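PDB 5E09: cellulase from Bacillus sp. BG-CS10, which hydrolyses cellulose, probably at internal beta-1,4-glucosidic bonds, with a family 5 glycoside hydrolase barrel, joined to further modules that include a family 46 carbohydrate-binding module. Local coordinates for residues Y226-F231 and A236-F241; M461-V464 and F470-P473; G468-A471 and T477-K480; G483-P488 and D499-E504; G493-T498 and L512-W517. All blocks are in the same frame, centred on the assembly; numbering follows the deposited sequence.

Interaction 1 belongs to the catalytic barrel, while interactions 2 to 5 all lie in the C-terminal carbohydrate-binding domain. The two regions touch where residues 236-241 meet Phe479 of interaction 3 and Trp517 of interaction 5. Interactions 2 and 3 share Phe470 and Ala471, with centres about 3 Å apart, and tie one loop to strands 458-465 and 479-480, chiefly through backbone carbonyls. Interactions 3 and 5 are buried, interaction 3 round a lysine ammonium held by carbonyls, interaction 5 wholly apolar. Interaction 4 is partly exposed, packing a turn against a short helix, and interaction 1, also partly buried, combines aromatic packing with a bridging water. Interactions 4 and 5 meet along the neighbouring strands 486-489 and 494-497.

Interaction 1: residues Y226-F231 and A236-F241; sequences YGFWPF and AGYTRF
Aromatic packing centres on Tyr238. The edge of the Phe228 ring is directed at its face in an offset edge-to-face pair, with centroids 5.6 Å apart and planes at 71°; the closest atoms are Phe228 CE2 and Tyr238 CE2, at 3.7 Å. Pro230 lies over a face of the same tyrosine, its CB 3.5 Å from Tyr238 CD1, and its CD sits above the centre of the Phe228 ring, so the proline is wedged against both aromatics. The far end of the tyrosine is held by a hydrogen bond from OH to Glu244.

Phe231 makes the second apolar group. With CG anti to the backbone N (chi1 168°), its ring runs along the 238-241 backbone: CD1 brings an edge to within 3.5 Å of Tyr238 O, and CZ meets Phe241 CB at 4.1 Å.

The polar links are a CA-H...O contact and a bridging water. Phe231 CA points its hydrogen at Tyr238 O (3.5 Å, 163° at the hydrogen). One water donates to both Phe231 O and Tyr238 O, 2.9 Å from each; the Tyr238 carbonyl thus receives both the CA hydrogen and the water.

Tyr238 is the centre of an inverse gamma turn, in the beta-to-alpha connection that leads from strand 219-225, the sixth of the TIM barrel, through short helix 229-232 to helix 243-261.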
# COMPACT_ATOMS: atom_id res chain seq x y z
N TYR A 226 2.72 3.96 -4.62
CA TYR A 226 2.18 2.64 -4.32
C TYR A 226 3.05 1.53 -4.89
O TYR A 226 2.62 0.39 -5.01
CB TYR A 226 0.76 2.51 -4.86
CG TYR A 226 -0.25 3.18 -3.96
CD1 TYR A 226 -0.80 2.50 -2.88
CD2 TYR A 226 -0.64 4.50 -4.18
CE1 TYR A 226 -1.72 3.11 -2.04
CE2 TYR A 226 -1.55 5.12 -3.34
CZ TYR A 226 -2.09 4.42 -2.27
OH TYR A 226 -3.00 5.03 -1.44
N GLY A 227 4.28 1.89 -5.23
CA GLY A 227 5.27 0.92 -5.65
C GLY A 227 5.29 0.67 -7.14
O GLY A 227 4.26 0.81 -7.81
N PHE A 228 6.46 0.30 -7.64
CA PHE A 228 6.64 -0.15 -9.00
C PHE A 228 5.53 -1.14 -9.36
O PHE A 228 5.42 -2.21 -8.77
CB PHE A 228 8.02 -0.79 -9.16
CG PHE A 228 8.34 -1.22 -10.55
CD1 PHE A 228 8.29 -0.31 -11.60
CD2 PHE A 228 8.70 -2.53 -10.82
CE1 PHE A 228 8.59 -0.70 -12.90
CE2 PHE A 228 9.00 -2.93 -12.12
CZ PHE A 228 8.94 -2.02 -13.15
N TRP A 229 4.71 -0.75 -10.33
CA TRP A 229 3.43 -1.40 -10.61
C TRP A 229 3.42 -2.94 -10.68
O TRP A 229 2.61 -3.57 -10.00
CB TRP A 229 2.84 -0.83 -11.91
CG TRP A 229 1.54 -1.48 -12.26
CD1 TRP A 229 0.33 -1.29 -11.66
CD2 TRP A 229 1.33 -2.46 -13.28
NE1 TRP A 229 -0.62 -2.08 -12.24
CE2 TRP A 229 -0.04 -2.81 -13.25
CE3 TRP A 229 2.16 -3.07 -14.23
CZ2 TRP A 229 -0.59 -3.74 -14.12
CZ3 TRP A 229 1.60 -4.00 -15.10
CH2 TRP A 229 0.24 -4.32 -15.04
N PRO A 230 4.30 -3.56 -11.48
CA PRO A 230 4.17 -5.01 -11.61
C PRO A 230 4.39 -5.78 -10.30
O PRO A 230 3.75 -6.81 -10.06
CB PRO A 230 5.26 -5.38 -12.63
CG PRO A 230 5.65 -4.10 -13.28
CD PRO A 230 5.44 -3.04 -12.27
N PHE A 231 5.30 -5.29 -9.47
CA PHE A 231 5.51 -5.89 -8.16
C PHE A 231 4.34 -5.61 -7.23
O PHE A 231 3.91 -6.49 -6.48
CB PHE A 231 6.81 -5.38 -7.53
CG PHE A 231 6.95 -5.73 -6.07
CD1 PHE A 231 7.24 -7.03 -5.68
CD2 PHE A 231 6.78 -4.76 -5.09
CE1 PHE A 231 7.36 -7.35 -4.34
CE2 PHE A 231 6.90 -5.08 -3.75
CZ PHE A 231 7.19 -6.37 -3.38
N ALA A 236 3.33 -10.24 -14.19
CA ALA A 236 4.50 -10.29 -15.08
C ALA A 236 5.73 -10.92 -14.43
O ALA A 236 6.84 -10.77 -14.93
CB ALA A 236 4.83 -8.90 -15.59
N GLY A 237 5.53 -11.62 -13.32
CA GLY A 237 6.61 -12.37 -12.70
C GLY A 237 7.40 -11.60 -11.66
O GLY A 237 8.43 -12.09 -11.19
N TYR A 238 6.93 -10.41 -11.30
CA TYR A 238 7.57 -9.61 -10.27
C TYR A 238 7.08 -10.03 -8.88
O TYR A 238 6.38 -9.28 -8.20
CB TYR A 238 7.33 -8.12 -10.52
CG TYR A 238 8.11 -7.61 -11.71
CD1 TYR A 238 7.70 -7.91 -13.01
CD2 TYR A 238 9.26 -6.87 -11.54
CE1 TYR A 238 8.42 -7.46 -14.11
CE2 TYR A 238 9.99 -6.42 -12.63
CZ TYR A 238 9.56 -6.71 -13.90
OH TYR A 238 10.28 -6.26 -14.98
N THR A 239 7.44 -11.24 -8.48
CA THR A 239 7.02 -11.81 -7.21
C THR A 239 7.92 -11.36 -6.07
O THR A 239 7.51 -11.36 -4.91
CB THR A 239 7.01 -13.35 -7.26
OG1 THR A 239 8.26 -13.81 -7.78
CG2 THR A 239 5.90 -13.86 -8.17
N ARG A 240 9.16 -10.97 -6.39
CA ARG A 240 10.12 -10.56 -5.37
C ARG A 240 10.48 -9.09 -5.45
O ARG A 240 10.43 -8.46 -6.51
CB ARG A 240 11.40 -11.40 -5.45
CG ARG A 240 11.19 -12.89 -5.54
CD ARG A 240 12.50 -13.66 -5.59
NE ARG A 240 12.29 -15.06 -5.24
CZ ARG A 240 13.04 -16.07 -5.67
NH1 ARG A 240 14.07 -15.85 -6.48
NH2 ARG A 240 12.76 -17.32 -5.29
N PHE A 241 10.85 -8.55 -4.30
CA PHE A 241 11.32 -7.18 -4.19
C PHE A 241 12.74 -7.08 -4.73
O PHE A 241 13.70 -7.20 -3.98
CB PHE A 241 11.27 -6.72 -2.73
CG PHE A 241 11.78 -5.33 -2.52
CD1 PHE A 241 11.09 -4.24 -3.03
CD2 PHE A 241 12.94 -5.09 -1.79
CE1 PHE A 241 11.54 -2.95 -2.85
CE2 PHE A 241 13.40 -3.80 -1.60
CZ PHE A 241 12.70 -2.73 -2.13
O HOH W 1 4.55 -9.29 -5.92

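Interaction 2: residues M461-V464 and F470-P473; sequences MEAV and FAGP
Ala463 and Val464, on strand 458-465 of the antiparallel sheet in the C-terminal carbohydrate-binding domain, meet a returning loop at Phe470 and Ala471. The backbones form a single beta bridge, Val464 with Phe470, with their CA atoms 4.4 Å apart. It occurs just after the chain has turned back from the strand, and the loop then runs on toward strand 479-480.

Val464 and Ala471 lose the most surface here. Val464 reaches across with CG1, which its first torsion (chi1 -64°) places anti to the carbonyl carbon and beside the backbone N. That methyl lies 3.8 Å from Phe470 CD1, near the ring plane, so it meets an edge of the phenylalanine.

Ala471 turns its methyl toward the strand, where CB lies 3.8 Å from Ala463 O and 4.3 Å from Ala463 CB. Ala463 answers with its own methyl, 4.0 Å from Ala471 O. These two small side chains let the loop lie close against the strand. Phe501 of helix 499-502 and Leu512 of strand 509-516 also pack on the Ala463 methyl.

Ala463 is held on its amide side too, through a backbone hydrogen bond with Ser478, while Val464 pairs with His511 of the neighbouring strand. Across the contact itself, the Ala471 N-H points almost straight at Ala463 O (N to O 3.0 Å, 166° at the hydrogen), with the nitrogen standing 41° out of the carbonyl plane.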
# COMPACT_ATOMS: atom_id res chain seq x y z
N MSE A 461 1.40 -17.58 -11.34
CA MSE A 461 0.84 -18.53 -12.31
C MSE A 461 1.05 -18.05 -13.74
O MSE A 461 0.73 -16.91 -14.08
CB MSE A 461 -0.67 -18.74 -12.05
CG MSE A 461 -1.33 -19.69 -13.06
SE MSE A 461 -3.30 -19.74 -13.06
CE MSE A 461 -3.68 -18.10 -14.02
N GLU A 462 1.61 -18.92 -14.58
CA GLU A 462 1.70 -18.65 -16.00
C GLU A 462 0.55 -19.29 -16.76
O GLU A 462 0.06 -20.35 -16.37
CB GLU A 462 3.02 -19.15 -16.58
CG GLU A 462 4.23 -18.31 -16.22
CD GLU A 462 5.49 -18.82 -16.89
OE1 GLU A 462 6.09 -19.79 -16.38
OE2 GLU A 462 5.89 -18.25 -17.94
N ALA A 463 0.12 -18.64 -17.83
CA ALA A 463 -0.92 -19.18 -18.69
C ALA A 463 -0.54 -18.97 -20.15
O ALA A 463 -0.43 -17.84 -20.61
CB ALA A 463 -2.25 -18.52 -18.40
N VAL A 464 -0.33 -20.06 -20.88
CA VAL A 464 -0.05 -19.95 -22.32
C VAL A 464 -0.95 -20.90 -23.08
O VAL A 464 -1.35 -21.92 -22.56
CB VAL A 464 1.41 -20.26 -22.67
CG1 VAL A 464 2.35 -19.24 -22.04
CG2 VAL A 464 1.78 -21.67 -22.24
N PHE A 470 0.67 -16.28 -25.25
CA PHE A 470 0.23 -15.88 -23.91
C PHE A 470 -1.30 -15.80 -23.82
O PHE A 470 -1.94 -15.11 -24.61
CB PHE A 470 0.83 -14.53 -23.52
CG PHE A 470 2.33 -14.53 -23.46
CD1 PHE A 470 3.04 -15.71 -23.35
CD2 PHE A 470 3.03 -13.33 -23.52
CE1 PHE A 470 4.43 -15.70 -23.30
CE2 PHE A 470 4.42 -13.31 -23.47
CZ PHE A 470 5.11 -14.50 -23.36
N ALA A 471 -1.86 -16.49 -22.83
CA ALA A 471 -3.31 -16.52 -22.65
C ALA A 471 -3.76 -15.59 -21.52
O ALA A 471 -2.99 -15.32 -20.60
CB ALA A 471 -3.78 -17.94 -22.38
N GLY A 472 -5.01 -15.13 -21.59
CA GLY A 472 -5.63 -14.39 -20.50
C GLY A 472 -5.35 -12.90 -20.48
O GLY A 472 -4.70 -12.38 -21.38
N PRO A 473 -5.84 -12.21 -19.44
CA PRO A 473 -5.62 -10.77 -19.21
C PRO A 473 -4.14 -10.41 -19.21
O PRO A 473 -3.30 -11.26 -18.88
CB PRO A 473 -6.25 -10.54 -17.83
CG PRO A 473 -7.30 -11.57 -17.74
CD PRO A 473 -6.72 -12.79 -18.41

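Interaction 3: residues G468-A471 and T477-K480; sequences GEFA and TSFK
Lys480 reaches back from the short, weakly bonded edge strand at about 479-480 of the carbohydrate-binding domain's antiparallel sheet to Ala471, in the loop that precedes it. An ST turn leads into this strand: Thr477 OG1 accepts from Phe479 N at 3.2 Å.

From CB, which packs beside Thr485 OG1, the lysine goes to CG, near the Phe501 ring. It then bends at chi2 and chi3 (-63° and 111°), which folds the chain over toward the loop. CD passes 3.5 Å from Ala471 O and CE passes 3.2 Å from the same oxygen. NZ then donates to Ala471 O at 3.0 Å, tilted from the carbonyl plane, and to Thr477 O at 2.8 Å, nearly along the C=O axis. A further hydrogen bond goes to Pro473 O. The ammonium group is therefore gripped by three backbone carbonyls of the turning loop, with a weak fourth bond to Gln474 O, which would help to stabilise its charge in this buried position.

Beside it, Phe470 lays a ring face over the Thr477-Ser478 peptide. CD2 lies 3.6 Å from Thr477 C, while Ser478 CB makes an off-centre CH-pi contact, 4.1 Å from the ring centroid. The serine hydroxyl is hydrogen-bonded to Glu462 of strand 458-465. Ser478 N stands 3.7 Å above the plane of the Phe470 ring, over its centre.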
# COMPACT_ATOMS: atom_id res chain seq x y z
N GLY A 468 1.79 -21.92 -27.45
CA GLY A 468 2.85 -21.16 -26.80
C GLY A 468 2.56 -19.67 -26.65
O GLY A 468 3.34 -18.94 -26.05
N GLU A 469 1.43 -19.24 -27.18
CA GLU A 469 1.01 -17.84 -27.11
C GLU A 469 0.41 -17.49 -25.74
O GLU A 469 -0.29 -18.31 -25.14
CB GLU A 469 0.02 -17.57 -28.25
CG GLU A 469 -0.71 -16.24 -28.21
CD GLU A 469 -1.63 -16.08 -29.41
OE1 GLU A 469 -1.48 -16.86 -30.39
OE2 GLU A 469 -2.52 -15.20 -29.38
N PHE A 470 0.67 -16.28 -25.25
CA PHE A 470 0.23 -15.88 -23.91
C PHE A 470 -1.30 -15.80 -23.82
O PHE A 470 -1.94 -15.11 -24.61
CB PHE A 470 0.83 -14.53 -23.52
CG PHE A 470 2.33 -14.53 -23.46
CD1 PHE A 470 3.04 -15.71 -23.35
CD2 PHE A 470 3.03 -13.33 -23.52
CE1 PHE A 470 4.43 -15.70 -23.30
CE2 PHE A 470 4.42 -13.31 -23.47
CZ PHE A 470 5.11 -14.50 -23.36
N ALA A 471 -1.86 -16.49 -22.83
CA ALA A 471 -3.31 -16.52 -22.65
C ALA A 471 -3.76 -15.59 -21.52
O ALA A 471 -2.99 -15.32 -20.60
CB ALA A 471 -3.78 -17.94 -22.38
N THR A 477 2.29 -10.67 -21.21
CA THR A 477 3.12 -11.52 -20.36
C THR A 477 2.41 -12.82 -20.03
O THR A 477 1.18 -12.89 -20.03
CB THR A 477 3.52 -10.79 -19.05
OG1 THR A 477 4.22 -11.70 -18.19
CG2 THR A 477 2.29 -10.26 -18.32
N SER A 478 3.18 -13.86 -19.75
CA SER A 478 2.63 -15.17 -19.41
C SER A 478 2.21 -15.23 -17.94
O SER A 478 1.35 -16.03 -17.57
CB SER A 478 3.63 -16.27 -19.72
OG SER A 478 4.84 -16.07 -19.00
N PHE A 479 2.82 -14.39 -17.12
CA PHE A 479 2.54 -14.37 -15.68
C PHE A 479 1.28 -13.58 -15.36
O PHE A 479 1.26 -12.36 -15.51
CB PHE A 479 3.73 -13.79 -14.92
CG PHE A 479 4.94 -14.67 -14.95
CD1 PHE A 479 5.12 -15.66 -14.00
CD2 PHE A 479 5.89 -14.53 -15.95
CE1 PHE A 479 6.23 -16.48 -14.04
CE2 PHE A 479 7.01 -15.35 -16.00
CZ PHE A 479 7.18 -16.33 -15.04
N LYS A 480 0.25 -14.27 -14.89
CA LYS A 480 -1.03 -13.63 -14.62
C LYS A 480 -1.08 -12.98 -13.24
O LYS A 480 -0.38 -13.40 -12.31
CB LYS A 480 -2.16 -14.65 -14.75
CG LYS A 480 -2.21 -15.33 -16.13
CD LYS A 480 -2.49 -14.32 -17.25
CE LYS A 480 -1.27 -14.13 -18.13
NZ LYS A 480 -1.51 -13.13 -19.22

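Interaction 4: residues G483-P488 and D499-E504; sequences GYTFSP and DAFFNE
Ala500 sets its methyl over a face of the Tyr484 ring, making a CH-pi contact with CB 4.2 Å from the ring centroid and 27° off its normal. The methyl is nearest the outer part of the ring, 3.8 Å from Tyr484 CE1. The tyrosine gets there because CG is anti to the backbone N (chi1 170°), which carries the ring across to the start of the helix, over Ala500. Tyr484 OH stops 4.1 Å short of Glu504 OE2, with ring and carboxylate planes 71° apart.

One residue along on both sides, Thr485 packs on Phe501: their CB atoms are 4.1 Å apart, and Phe501 CB lies 3.6 Å from Thr485 O.

The second shell fixes both partners through one group. Thr498, the N-cap of helix 499-502, accepts from Phe501 N through OG1 and also hydrogen-bonds Tyr484 O, so the helix start and the turn share a hydroxyl. Thr485 OG1 is tied to Glu481 O.

The contact thus seats short helix 499-502 against the turn that enters edge strand 486-489. Strand 494-497 runs between them in the chain and pairs with 486-489, while Phe501 reaches on to Ala463 of strand 458-465.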
# COMPACT_ATOMS: atom_id res chain seq x y z
N GLY A 483 -4.72 -12.92 -7.63
CA GLY A 483 -6.01 -12.50 -7.11
C GLY A 483 -7.07 -11.92 -8.03
O GLY A 483 -8.22 -11.73 -7.63
N TYR A 484 -6.67 -11.65 -9.27
CA TYR A 484 -7.56 -11.01 -10.23
C TYR A 484 -7.90 -12.19 -11.14
O TYR A 484 -9.06 -12.41 -11.48
CB TYR A 484 -6.95 -9.86 -11.04
CG TYR A 484 -7.80 -9.38 -12.19
CD1 TYR A 484 -9.08 -8.87 -11.97
CD2 TYR A 484 -7.32 -9.40 -13.50
CE1 TYR A 484 -9.86 -8.41 -13.03
CE2 TYR A 484 -8.10 -8.95 -14.55
CZ TYR A 484 -9.37 -8.46 -14.31
OH TYR A 484 -10.14 -8.01 -15.37
N THR A 485 -6.88 -12.96 -11.51
CA THR A 485 -7.06 -14.06 -12.45
C THR A 485 -7.14 -15.42 -11.76
O THR A 485 -7.72 -16.36 -12.31
CB THR A 485 -5.91 -14.09 -13.46
OG1 THR A 485 -4.66 -14.24 -12.76
CG2 THR A 485 -5.89 -12.81 -14.29
N PHE A 486 -6.56 -15.53 -10.57
CA PHE A 486 -6.53 -16.80 -9.85
C PHE A 486 -6.36 -16.54 -8.37
O PHE A 486 -5.93 -15.47 -7.98
CB PHE A 486 -5.40 -17.70 -10.36
CG PHE A 486 -4.03 -17.24 -9.93
CD1 PHE A 486 -3.34 -16.28 -10.66
CD2 PHE A 486 -3.42 -17.78 -8.80
CE1 PHE A 486 -2.08 -15.86 -10.27
CE2 PHE A 486 -2.16 -17.36 -8.41
CZ PHE A 486 -1.49 -16.41 -9.14
N SER A 487 -6.68 -17.53 -7.54
CA SER A 487 -6.57 -17.33 -6.11
C SER A 487 -6.35 -18.64 -5.35
O SER A 487 -7.19 -19.53 -5.38
CB SER A 487 -7.83 -16.63 -5.58
OG SER A 487 -7.60 -16.08 -4.30
N PRO A 488 -5.20 -18.75 -4.67
CA PRO A 488 -5.00 -19.87 -3.74
C PRO A 488 -5.90 -19.73 -2.52
O PRO A 488 -5.82 -18.72 -1.81
CB PRO A 488 -3.53 -19.75 -3.34
CG PRO A 488 -2.91 -18.86 -4.37
CD PRO A 488 -3.98 -17.95 -4.84
N ASP A 499 -13.70 -15.78 -13.23
CA ASP A 499 -14.49 -15.48 -14.42
C ASP A 499 -13.74 -14.45 -15.26
O ASP A 499 -13.80 -14.48 -16.49
CB ASP A 499 -15.88 -14.97 -14.04
CG ASP A 499 -16.95 -15.29 -15.08
OD1 ASP A 499 -16.78 -16.28 -15.84
OD2 ASP A 499 -17.97 -14.57 -15.14
N ALA A 500 -13.02 -13.55 -14.60
CA ALA A 500 -12.24 -12.54 -15.30
C ALA A 500 -11.14 -13.16 -16.17
O ALA A 500 -10.87 -12.68 -17.27
CB ALA A 500 -11.63 -11.55 -14.31
N PHE A 501 -10.51 -14.23 -15.69
CA PHE A 501 -9.51 -14.92 -16.51
C PHE A 501 -10.16 -15.56 -17.73
O PHE A 501 -9.68 -15.40 -18.85
CB PHE A 501 -8.78 -15.98 -15.70
CG PHE A 501 -7.84 -16.85 -16.52
CD1 PHE A 501 -6.56 -16.41 -16.83
CD2 PHE A 501 -8.25 -18.09 -16.98
CE1 PHE A 501 -5.70 -17.20 -17.58
CE2 PHE A 501 -7.39 -18.89 -17.73
CZ PHE A 501 -6.12 -18.44 -18.03
N PHE A 502 -11.26 -16.27 -17.51
CA PHE A 502 -11.89 -17.01 -18.60
C PHE A 502 -12.56 -16.10 -19.64
O PHE A 502 -12.62 -16.46 -20.82
CB PHE A 502 -12.90 -18.01 -18.05
CG PHE A 502 -12.27 -19.19 -17.38
CD1 PHE A 502 -11.42 -20.02 -18.08
CD2 PHE A 502 -12.53 -19.47 -16.05
CE1 PHE A 502 -10.84 -21.12 -17.47
CE2 PHE A 502 -11.96 -20.55 -15.43
CZ PHE A 502 -11.11 -21.38 -16.14
N ASN A 503 -13.04 -14.93 -19.23
CA ASN A 503 -13.64 -13.98 -20.16
C ASN A 503 -12.66 -13.49 -21.22
O ASN A 503 -13.07 -12.87 -22.20
CB ASN A 503 -14.22 -12.77 -19.41
CG ASN A 503 -15.44 -13.11 -18.57
OD1 ASN A 503 -16.12 -14.12 -18.80
ND2 ASN A 503 -15.72 -12.28 -17.58
N GLU A 504 -11.37 -13.74 -21.02
CA GLU A 504 -10.37 -13.24 -21.96
C GLU A 504 -9.48 -14.35 -22.50
O GLU A 504 -8.32 -14.11 -22.82
CB GLU A 504 -9.53 -12.13 -21.31
CG GLU A 504 -10.37 -10.92 -20.89
CD GLU A 504 -9.54 -9.77 -20.34
OE1 GLU A 504 -8.50 -9.42 -20.96
OE2 GLU A 504 -9.93 -9.20 -19.30

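Interaction 5: residues G493-T498 and L512-W517; sequences GEIVIT and LTFHFW
Ile495 and Phe514 point at each other across the interior, and their first torsions set up the meeting. In Ile495 (chi1 -60°) CG1 lies beside the backbone N and CG2 beside the carbonyl carbon; the extended second torsion then carries CD1 outward, giving two methyls for the aromatic ring. Phe514 (chi1 -66°) has CG anti to its carbonyl carbon, and its ring projects inward from strand 509-516. Ile495 CD1 lies over one face in a CH-pi contact, 4.0 Å from the ring centroid and shifted toward the rim. Its nearest ring atom is Phe514 CE1, at 3.7 Å, and Ile495 CG2 touches that same CE1 at 3.7 Å.

The two strands are not neighbours in their antiparallel sheet. The axes of the short strand segments 494-497 and 512-516 come no closer than 12.0 Å, with directions 131° apart, so the contact is face-to-face packing through side chains alone, as in the core of a beta sandwich. Met461 and Ile449 also press on the Phe514 ring, bringing strands 458-465 and 447-452 into the same apolar interior.

Two residues along, Ile497 extends the seam. Its CD1 sits at the edge of the phenylalanine, near the ring plane and 4.4 Å from Phe514 CZ. The same methyl also meets Leu512 CD1 at 4.3 Å, and Leu512 in turn packs on Leu526 of strand 521-529.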
# COMPACT_ATOMS: atom_id res chain seq x y z
N GLY A 493 -8.35 -25.86 0.43
CA GLY A 493 -7.51 -26.73 -0.38
C GLY A 493 -7.81 -26.65 -1.87
O GLY A 493 -8.04 -27.68 -2.51
N GLU A 494 -7.83 -25.44 -2.42
CA GLU A 494 -8.12 -25.30 -3.85
C GLU A 494 -7.49 -24.05 -4.45
O GLU A 494 -7.11 -23.14 -3.72
CB GLU A 494 -9.63 -25.27 -4.08
CG GLU A 494 -10.33 -24.09 -3.41
CD GLU A 494 -11.85 -24.13 -3.57
OE1 GLU A 494 -12.39 -25.17 -3.99
OE2 GLU A 494 -12.49 -23.10 -3.27
N ILE A 495 -7.37 -24.02 -5.77
CA ILE A 495 -6.98 -22.81 -6.48
C ILE A 495 -8.12 -22.38 -7.40
O ILE A 495 -8.46 -23.09 -8.34
CB ILE A 495 -5.70 -22.99 -7.31
CG1 ILE A 495 -4.53 -23.38 -6.40
CG2 ILE A 495 -5.38 -21.71 -8.06
CD1 ILE A 495 -3.25 -23.70 -7.16
N VAL A 496 -8.70 -21.22 -7.12
CA VAL A 496 -9.79 -20.70 -7.93
C VAL A 496 -9.26 -20.06 -9.21
O VAL A 496 -8.28 -19.31 -9.17
CB VAL A 496 -10.62 -19.66 -7.14
CG1 VAL A 496 -11.68 -19.02 -8.04
CG2 VAL A 496 -11.26 -20.30 -5.92
N ILE A 497 -9.89 -20.36 -10.34
CA ILE A 497 -9.63 -19.62 -11.57
C ILE A 497 -10.86 -18.76 -11.88
O ILE A 497 -11.96 -19.29 -12.05
CB ILE A 497 -9.32 -20.55 -12.75
CG1 ILE A 497 -8.25 -21.57 -12.35
CG2 ILE A 497 -8.84 -19.74 -13.94
CD1 ILE A 497 -6.87 -20.96 -12.12
N THR A 498 -10.67 -17.45 -11.93
CA THR A 498 -11.78 -16.50 -11.94
C THR A 498 -12.50 -16.35 -13.28
O THR A 498 -11.98 -16.72 -14.33
CB THR A 498 -11.31 -15.10 -11.50
OG1 THR A 498 -10.36 -14.60 -12.44
CG2 THR A 498 -10.68 -15.16 -10.12
N LEU A 512 -1.29 -24.05 -17.81
CA LEU A 512 -0.99 -23.28 -16.61
C LEU A 512 0.26 -23.83 -15.94
O LEU A 512 0.45 -25.05 -15.83
CB LEU A 512 -2.16 -23.29 -15.62
CG LEU A 512 -3.58 -22.98 -16.10
CD1 LEU A 512 -4.58 -23.18 -14.98
CD2 LEU A 512 -3.67 -21.58 -16.67
N THR A 513 1.11 -22.91 -15.49
CA THR A 513 2.29 -23.27 -14.72
C THR A 513 2.26 -22.55 -13.39
O THR A 513 2.44 -21.34 -13.35
CB THR A 513 3.60 -22.90 -15.45
OG1 THR A 513 3.59 -23.45 -16.77
CG2 THR A 513 4.82 -23.40 -14.68
N PHE A 514 2.01 -23.27 -12.30
CA PHE A 514 2.04 -22.65 -10.98
C PHE A 514 3.46 -22.62 -10.39
O PHE A 514 4.12 -23.66 -10.27
CB PHE A 514 1.08 -23.35 -10.03
CG PHE A 514 -0.37 -23.20 -10.42
CD1 PHE A 514 -1.10 -22.11 -9.99
CD2 PHE A 514 -0.99 -24.14 -11.22
CE1 PHE A 514 -2.43 -21.96 -10.34
CE2 PHE A 514 -2.32 -24.00 -11.58
CZ PHE A 514 -3.04 -22.90 -11.14
N HIS A 515 3.91 -21.41 -10.06
CA HIS A 515 5.19 -21.20 -9.39
C HIS A 515 4.98 -21.05 -7.88
O HIS A 515 4.26 -20.14 -7.42
CB HIS A 515 5.90 -19.95 -9.92
CG HIS A 515 6.23 -20.00 -11.39
ND1 HIS A 515 7.52 -19.92 -11.86
CD2 HIS A 515 5.43 -20.11 -12.48
CE1 HIS A 515 7.50 -19.98 -13.18
NE2 HIS A 515 6.25 -20.10 -13.58
N PHE A 516 5.63 -21.94 -7.13
CA PHE A 516 5.59 -21.96 -5.67
C PHE A 516 6.86 -21.36 -5.08
O PHE A 516 7.90 -21.33 -5.73
CB PHE A 516 5.41 -23.39 -5.16
CG PHE A 516 4.08 -23.99 -5.48
CD1 PHE A 516 3.82 -24.51 -6.73
CD2 PHE A 516 3.08 -24.02 -4.52
CE1 PHE A 516 2.58 -25.06 -7.03
CE2 PHE A 516 1.84 -24.57 -4.81
CZ PHE A 516 1.59 -25.08 -6.06
N TRP A 517 6.78 -20.91 -3.83
CA TRP A 517 7.92 -20.26 -3.18
C TRP A 517 9.03 -21.22 -2.76
O TRP A 517 10.14 -20.79 -2.47
CB TRP A 517 7.43 -19.46 -1.97
CG TRP A 517 6.88 -18.14 -2.39
CD1 TRP A 517 5.56 -17.76 -2.40
CD2 TRP A 517 7.62 -17.05 -2.92
NE1 TRP A 517 5.45 -16.48 -2.88
CE2 TRP A 517 6.72 -16.01 -3.21
CE3 TRP A 517 8.98 -16.83 -3.17
CZ2 TRP A 517 7.10 -14.78 -3.73
CZ3 TRP A 517 9.38 -15.61 -3.69
CH2 TRP A 517 8.44 -14.60 -3.97